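PDB 3EAF: ABC transporter, substrate binding protein from Aeropyrum pernix, which probably binds a small solute outside the cell and delivers it to a membrane-bound ABC importer, as periplasmic-binding-protein relatives do. Local coordinates for residues P122-F134 against F369-T381. Sequence-based numbering, arbitrary orientation.
Sequences PDYSTQACSGLAF and FEAPSQVDCARYT
Ser125, Ser130 and Phe134 meet Thr381, Ala371 and Phe369 in a buried seam of mixed apolar and hydroxyl contacts, where the first turns of helix 124-139 pack against the chain running from 363-369, an outermost strand of the seven-stranded mixed sheet, into helix 377-382. The axes of 124-134 and 377-381 approach to 8.2 Å, their N-to-C directions 130° apart. At the strand end the CD1 edge of Phe134 points at the centre of the Phe369 face, a T-shaped pair with planes at 64°. Ala371 N donates to Ser130 OG (3.0 Å), and that hydroxyl in turn donates to Thr126 O, which Ser130 N also reaches, from the opposite face of the carbonyl. Cys377 SG lies against Cys129 CB at 3.6 Å. Ser125 OG and Thr381 OG1 share a 2.6 Å hydrogen bond in which either may donate. Asp123, the N-cap, has CG between the backbone N and carbonyl carbon (chi1 64°), turning its carboxylate back to the N-H groups of the first turn: OD1 takes Thr126 N from above the carboxylate plane and, weakly, Ser125 N, while Thr126 OG1 arrives on the syn side of OD2 (2.6 Å), against which Ala378 CB rests. An alanine here would probably leave Thr126 N and OG1 without their acceptor and open a gap beside Ala378. The hydroxyls of Ser125, Thr126, Ser130 and Thr381 are thus satisfied by one another, Asp123 and the backbone where the C-terminal segment joins helix 124-139.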
ATOM      1  N   PRO A 122       3.223  -1.131  -7.324  1.00  7.55           N
ATOM      2  CA  PRO A 122       3.551  -2.529  -7.618  1.00  7.86           C
ATOM      3  C   PRO A 122       2.931  -3.429  -6.553  1.00  7.92           C
ATOM      4  O   PRO A 122       2.649  -2.970  -5.453  1.00  7.35           O
ATOM      5  CB  PRO A 122       5.082  -2.573  -7.513  1.00  7.69           C
ATOM      6  CG  PRO A 122       5.540  -1.138  -7.570  1.00  7.88           C
ATOM      7  CD  PRO A 122       4.416  -0.345  -6.965  1.00  7.38           C
ATOM      8  N   ASP A 123       2.733  -4.701  -6.872  1.00  8.27           N
ATOM      9  CA  ASP A 123       2.252  -5.645  -5.877  1.00  8.73           C
ATOM     10  C   ASP A 123       3.286  -5.779  -4.758  1.00  8.70           C
ATOM     11  O   ASP A 123       4.453  -5.439  -4.952  1.00  8.82           O
ATOM     12  CB  ASP A 123       2.028  -6.999  -6.524  1.00  8.88           C
ATOM     13  CG  ASP A 123       3.311  -7.590  -7.039  1.00  9.55           C
ATOM     14  OD1 ASP A 123       3.895  -8.438  -6.338  1.00  9.89           O
ATOM     15  OD2 ASP A 123       3.755  -7.165  -8.118  1.00 10.02           O
ATOM     16  N   TYR A 124       2.854  -6.295  -3.607  1.00  8.85           N
ATOM     17  CA  TYR A 124       3.712  -6.492  -2.431  1.00  8.64           C
ATOM     18  C   TYR A 124       5.004  -7.274  -2.680  1.00  8.64           C
ATOM     19  O   TYR A 124       6.025  -7.016  -2.044  1.00  8.44           O
ATOM     20  CB  TYR A 124       2.935  -7.226  -1.340  1.00  8.63           C
ATOM     21  CG  TYR A 124       1.981  -6.385  -0.520  1.00  8.61           C
ATOM     22  CD1 TYR A 124       0.740  -6.892  -0.153  1.00  8.77           C
ATOM     23  CD2 TYR A 124       2.328  -5.097  -0.091  1.00  8.60           C
ATOM     24  CE1 TYR A 124      -0.148  -6.146   0.620  1.00  8.55           C
ATOM     25  CE2 TYR A 124       1.439  -4.335   0.686  1.00  8.66           C
ATOM     26  CZ  TYR A 124       0.205  -4.872   1.032  1.00  9.10           C
ATOM     27  OH  TYR A 124      -0.685  -4.144   1.791  1.00  8.35           O
ATOM     28  N   SER A 125       4.945  -8.251  -3.577  1.00  8.82           N
ATOM     29  CA  SER A 125       6.090  -9.124  -3.840  1.00  9.12           C
ATOM     30  C   SER A 125       7.178  -8.394  -4.639  1.00  9.34           C
ATOM     31  O   SER A 125       8.349  -8.406  -4.250  1.00  9.91           O
ATOM     32  CB  SER A 125       5.630 -10.405  -4.545  1.00  9.01           C
ATOM     33  OG  SER A 125       4.565 -11.022  -3.834  1.00  8.90           O
ATOM     34  N   THR A 126       6.775  -7.746  -5.735  1.00  9.40           N
ATOM     35  CA  THR A 126       7.654  -6.880  -6.530  1.00  8.93           C
ATOM     36  C   THR A 126       8.257  -5.762  -5.690  1.00  9.17           C
ATOM     37  O   THR A 126       9.443  -5.452  -5.831  1.00  9.05           O
ATOM     38  CB  THR A 126       6.892  -6.251  -7.712  1.00  9.29           C
ATOM     39  OG1 THR A 126       6.283  -7.291  -8.489  1.00  8.44           O
ATOM     40  CG2 THR A 126       7.828  -5.426  -8.593  1.00  7.74           C
ATOM     41  N   GLN A 127       7.440  -5.157  -4.823  1.00  9.19           N
ATOM     42  CA  GLN A 127       7.923  -4.169  -3.855  1.00  8.80           C
ATOM     43  C   GLN A 127       9.004  -4.767  -2.946  1.00  8.93           C
ATOM     44  O   GLN A 127      10.087  -4.189  -2.796  1.00  8.79           O
ATOM     45  CB  GLN A 127       6.762  -3.615  -3.007  1.00  8.89           C
ATOM     46  CG  GLN A 127       5.842  -2.644  -3.757  1.00  8.62           C
ATOM     47  CD  GLN A 127       4.845  -1.932  -2.851  1.00  8.31           C
ATOM     48  OE1 GLN A 127       3.638  -1.884  -3.138  1.00  9.37           O
ATOM     49  NE2 GLN A 127       5.342  -1.359  -1.768  1.00  5.26           N
ATOM     50  N   ALA A 128       8.699  -5.918  -2.346  1.00  9.07           N
ATOM     51  CA  ALA A 128       9.616  -6.601  -1.429  1.00  9.49           C
ATOM     52  C   ALA A 128      10.938  -6.948  -2.110  1.00  9.86           C
ATOM     53  O   ALA A 128      12.009  -6.691  -1.566  1.00  9.84           O
ATOM     54  CB  ALA A 128       8.975  -7.859  -0.857  1.00  9.51           C
ATOM     55  N   CYS A 129      10.852  -7.518  -3.305  1.00 10.44           N
ATOM     56  CA  CYS A 129      12.048  -7.947  -4.024  1.00 11.22           C
ATOM     57  C   CYS A 129      12.877  -6.752  -4.495  1.00 11.39           C
ATOM     58  O   CYS A 129      14.103  -6.832  -4.544  1.00 11.65           O
ATOM     59  CB  CYS A 129      11.683  -8.883  -5.173  1.00 10.93           C
ATOM     60  SG  CYS A 129      10.987 -10.465  -4.603  1.00 12.12           S
ATOM     61  N   SER A 130      12.204  -5.646  -4.816  1.00 11.69           N
ATOM     62  CA  SER A 130      12.874  -4.384  -5.140  1.00 11.94           C
ATOM     63  C   SER A 130      13.670  -3.843  -3.959  1.00 11.79           C
ATOM     64  O   SER A 130      14.817  -3.406  -4.121  1.00 11.86           O
ATOM     65  CB  SER A 130      11.866  -3.337  -5.611  1.00 11.93           C
ATOM     66  OG  SER A 130      11.294  -3.710  -6.855  1.00 13.89           O
ATOM     67  N   GLY A 131      13.060  -3.870  -2.775  1.00 11.79           N
ATOM     68  CA  GLY A 131      13.718  -3.428  -1.538  1.00 11.40           C
ATOM     69  C   GLY A 131      14.888  -4.315  -1.140  1.00 11.64           C
ATOM     70  O   GLY A 131      15.908  -3.824  -0.642  1.00 11.31           O
ATOM     71  N   LEU A 132      14.740  -5.624  -1.357  1.00 11.57           N
ATOM     72  CA  LEU A 132      15.781  -6.593  -1.001  1.00 11.55           C
ATOM     73  C   LEU A 132      16.968  -6.537  -1.964  1.00 11.98           C
ATOM     74  O   LEU A 132      18.116  -6.731  -1.550  1.00 12.04           O
ATOM     75  CB  LEU A 132      15.197  -8.007  -0.922  1.00 11.30           C
ATOM     76  CG  LEU A 132      14.243  -8.245   0.260  1.00 11.01           C
ATOM     77  CD1 LEU A 132      13.401  -9.496   0.039  1.00  9.61           C
ATOM     78  CD2 LEU A 132      15.004  -8.307   1.601  1.00  9.82           C
ATOM     79  N   ALA A 133      16.678  -6.272  -3.241  1.00 12.41           N
ATOM     80  CA  ALA A 133      17.700  -6.012  -4.260  1.00 12.64           C
ATOM     81  C   ALA A 133      18.507  -4.777  -3.895  1.00 12.89           C
ATOM     82  O   ALA A 133      19.741  -4.767  -4.041  1.00 13.01           O
ATOM     83  CB  ALA A 133      17.054  -5.844  -5.639  1.00 12.65           C
ATOM     84  N   PHE A 134      17.818  -3.736  -3.419  1.00 13.28           N
ATOM     85  CA  PHE A 134      18.490  -2.551  -2.878  1.00 13.58           C
ATOM     86  C   PHE A 134      19.489  -2.943  -1.784  1.00 13.80           C
ATOM     87  O   PHE A 134      20.650  -2.521  -1.820  1.00 13.57           O
ATOM     88  CB  PHE A 134      17.497  -1.509  -2.327  1.00 13.65           C
ATOM     89  CG  PHE A 134      18.131  -0.544  -1.357  1.00 13.70           C
ATOM     90  CD1 PHE A 134      18.831   0.569  -1.819  1.00 13.76           C
ATOM     91  CD2 PHE A 134      18.088  -0.788   0.013  1.00 13.15           C
ATOM     92  CE1 PHE A 134      19.451   1.440  -0.929  1.00 13.73           C
ATOM     93  CE2 PHE A 134      18.712   0.073   0.911  1.00 13.15           C
ATOM     94  CZ  PHE A 134      19.388   1.191   0.444  1.00 13.36           C
ATOM     95  N   PHE A 369      14.393   2.239  -6.809  1.00 16.66           N
ATOM     96  CA  PHE A 369      14.998   0.919  -6.982  1.00 16.68           C
ATOM     97  C   PHE A 369      14.001  -0.097  -7.511  1.00 16.70           C
ATOM     98  O   PHE A 369      12.800   0.010  -7.267  1.00 16.37           O
ATOM     99  CB  PHE A 369      15.631   0.453  -5.667  1.00 16.88           C
ATOM    100  CG  PHE A 369      16.766   1.328  -5.212  1.00 17.23           C
ATOM    101  CD1 PHE A 369      18.058   1.116  -5.689  1.00 17.75           C
ATOM    102  CD2 PHE A 369      16.542   2.378  -4.327  1.00 17.89           C
ATOM    103  CE1 PHE A 369      19.110   1.934  -5.283  1.00 18.18           C
ATOM    104  CE2 PHE A 369      17.587   3.208  -3.914  1.00 18.12           C
ATOM    105  CZ  PHE A 369      18.874   2.983  -4.393  1.00 18.21           C
ATOM    106  N   GLU A 370      14.511  -1.073  -8.252  1.00 16.85           N
ATOM    107  CA  GLU A 370      13.677  -2.074  -8.906  1.00 17.41           C
ATOM    108  C   GLU A 370      14.366  -3.430  -8.876  1.00 17.30           C
ATOM    109  O   GLU A 370      15.582  -3.518  -9.047  1.00 17.20           O
ATOM    110  CB  GLU A 370      13.407  -1.658 -10.356  1.00 17.36           C
ATOM    111  CG  GLU A 370      12.220  -2.346 -11.012  1.00 17.93           C
ATOM    112  CD  GLU A 370      12.058  -1.975 -12.478  1.00 18.38           C
ATOM    113  OE1 GLU A 370      12.585  -0.924 -12.899  1.00 20.90           O
ATOM    114  OE2 GLU A 370      11.397  -2.735 -13.219  1.00 19.92           O
ATOM    115  N   ALA A 371      13.583  -4.481  -8.659  1.00 17.62           N
ATOM    116  CA  ALA A 371      14.083  -5.853  -8.738  1.00 18.00           C
ATOM    117  C   ALA A 371      14.543  -6.164 -10.170  1.00 18.33           C
ATOM    118  O   ALA A 371      14.021  -5.566 -11.121  1.00 18.33           O
ATOM    119  CB  ALA A 371      13.000  -6.826  -8.303  1.00 17.98           C
ATOM    120  N   PRO A 372      15.524  -7.084 -10.330  1.00 18.67           N
ATOM    121  CA  PRO A 372      15.961  -7.482 -11.676  1.00 18.87           C
ATOM    122  C   PRO A 372      14.785  -7.835 -12.575  1.00 19.17           C
ATOM    123  O   PRO A 372      13.795  -8.415 -12.110  1.00 19.18           O
ATOM    124  CB  PRO A 372      16.817  -8.729 -11.423  1.00 18.70           C
ATOM    125  CG  PRO A 372      17.343  -8.557 -10.039  1.00 19.28           C
ATOM    126  CD  PRO A 372      16.286  -7.783  -9.272  1.00 18.82           C
ATOM    127  N   SER A 373      14.905  -7.493 -13.852  1.00 19.72           N
ATOM    128  CA  SER A 373      13.842  -7.715 -14.833  1.00 20.66           C
ATOM    129  C   SER A 373      13.431  -9.188 -14.963  1.00 21.07           C
ATOM    130  O   SER A 373      12.272  -9.488 -15.253  1.00 21.24           O
ATOM    131  CB  SER A 373      14.270  -7.176 -16.199  1.00 20.64           C
ATOM    132  OG  SER A 373      14.587  -5.794 -16.119  1.00 22.26           O
ATOM    133  N   GLN A 374      14.379 -10.093 -14.739  1.00 21.48           N
ATOM    134  CA  GLN A 374      14.154 -11.522 -14.968  1.00 22.37           C
ATOM    135  C   GLN A 374      13.394 -12.198 -13.823  1.00 21.94           C
ATOM    136  O   GLN A 374      12.951 -13.340 -13.956  1.00 22.24           O
ATOM    137  CB  GLN A 374      15.484 -12.242 -15.285  1.00 22.59           C
ATOM    138  CG  GLN A 374      16.599 -12.086 -14.223  1.00 23.68           C
ATOM    139  CD  GLN A 374      18.026 -12.193 -14.789  1.00 23.80           C
ATOM    140  OE1 GLN A 374      18.248 -12.707 -15.889  1.00 25.54           O
ATOM    141  NE2 GLN A 374      18.999 -11.711 -14.017  1.00 25.43           N
ATOM    142  N   VAL A 375      13.232 -11.483 -12.710  1.00 21.33           N
ATOM    143  CA  VAL A 375      12.576 -12.024 -11.519  1.00 20.48           C
ATOM    144  C   VAL A 375      11.089 -11.685 -11.568  1.00 19.79           C
ATOM    145  O   VAL A 375      10.697 -10.518 -11.437  1.00 19.46           O
ATOM    146  CB  VAL A 375      13.207 -11.476 -10.219  1.00 20.84           C
ATOM    147  CG1 VAL A 375      12.562 -12.117  -8.996  1.00 20.84           C
ATOM    148  CG2 VAL A 375      14.722 -11.697 -10.215  1.00 20.67           C
ATOM    149  N   ASP A 376      10.266 -12.705 -11.778  1.00 18.88           N
ATOM    150  CA  ASP A 376       8.829 -12.507 -11.907  1.00 18.45           C
ATOM    151  C   ASP A 376       8.142 -12.643 -10.547  1.00 17.84           C
ATOM    152  O   ASP A 376       7.392 -13.596 -10.300  1.00 17.33           O
ATOM    153  CB  ASP A 376       8.241 -13.474 -12.932  1.00 18.88           C
ATOM    154  CG  ASP A 376       6.945 -12.964 -13.542  1.00 20.21           C
ATOM    155  OD1 ASP A 376       6.327 -12.021 -13.000  1.00 21.57           O
ATOM    156  OD2 ASP A 376       6.534 -13.520 -14.575  1.00 23.42           O
ATOM    157  N   CYS A 377       8.421 -11.677  -9.675  1.00 16.95           N
ATOM    158  CA  CYS A 377       7.901 -11.638  -8.307  1.00 16.84           C
ATOM    159  C   CYS A 377       6.388 -11.835  -8.247  1.00 16.05           C
ATOM    160  O   CYS A 377       5.886 -12.629  -7.444  1.00 16.00           O
ATOM    161  CB  CYS A 377       8.256 -10.302  -7.651  1.00 16.77           C
ATOM    162  SG  CYS A 377       9.807  -9.569  -8.212  1.00 19.82           S
ATOM    163  N   ALA A 378       5.675 -11.104  -9.101  1.00 15.36           N
ATOM    164  CA  ALA A 378       4.218 -11.126  -9.144  1.00 15.18           C
ATOM    165  C   ALA A 378       3.686 -12.522  -9.426  1.00 15.24           C
ATOM    166  O   ALA A 378       2.892 -13.054  -8.652  1.00 14.74           O
ATOM    167  CB  ALA A 378       3.706 -10.145 -10.186  1.00 14.89           C
ATOM    168  N   ARG A 379       4.134 -13.115 -10.533  1.00 15.16           N
ATOM    169  CA  ARG A 379       3.633 -14.428 -10.923  1.00 15.81           C
ATOM    170  C   ARG A 379       4.015 -15.549  -9.953  1.00 15.73           C
ATOM    171  O   ARG A 379       3.273 -16.521  -9.830  1.00 15.87           O
ATOM    172  CB  ARG A 379       3.996 -14.755 -12.372  1.00 16.10           C
ATOM    173  CG  ARG A 379       3.190 -13.911 -13.357  1.00 17.53           C
ATOM    174  CD  ARG A 379       3.347 -14.371 -14.798  1.00 20.28           C
ATOM    175  NE  ARG A 379       2.646 -13.477 -15.720  1.00 20.73           N
ATOM    176  CZ  ARG A 379       3.135 -12.326 -16.169  1.00 21.52           C
ATOM    177  NH1 ARG A 379       4.337 -11.909 -15.791  1.00 22.60           N
ATOM    178  NH2 ARG A 379       2.411 -11.587 -17.000  1.00 22.22           N
ATOM    179  N   TYR A 380       5.131 -15.391  -9.238  1.00 15.86           N
ATOM    180  CA  TYR A 380       5.509 -16.342  -8.181  1.00 16.33           C
ATOM    181  C   TYR A 380       4.388 -16.453  -7.159  1.00 16.65           C
ATOM    182  O   TYR A 380       4.002 -17.554  -6.763  1.00 16.40           O
ATOM    183  CB  TYR A 380       6.797 -15.925  -7.459  1.00 16.39           C
ATOM    184  CG  TYR A 380       8.064 -15.898  -8.298  1.00 16.13           C
ATOM    185  CD1 TYR A 380       8.129 -16.521  -9.548  1.00 16.09           C
ATOM    186  CD2 TYR A 380       9.212 -15.272  -7.818  1.00 15.65           C
ATOM    187  CE1 TYR A 380       9.304 -16.490 -10.313  1.00 15.65           C
ATOM    188  CE2 TYR A 380      10.381 -15.245  -8.564  1.00 16.46           C
ATOM    189  CZ  TYR A 380      10.420 -15.858  -9.808  1.00 16.67           C
ATOM    190  OH  TYR A 380      11.590 -15.828 -10.542  1.00 18.00           O
ATOM    191  N   THR A 381       3.861 -15.301  -6.746  1.00 16.80           N
ATOM    192  CA  THR A 381       2.811 -15.247  -5.739  1.00 17.24           C
ATOM    193  C   THR A 381       1.474 -15.740  -6.302  1.00 18.11           C
ATOM    194  O   THR A 381       0.749 -16.472  -5.626  1.00 17.83           O
ATOM    195  CB  THR A 381       2.679 -13.825  -5.148  1.00 17.01           C
ATOM    196  OG1 THR A 381       3.946 -13.419  -4.618  1.00 15.71           O
ATOM    197  CG2 THR A 381       1.635 -13.788  -4.029  1.00 16.27           C
TER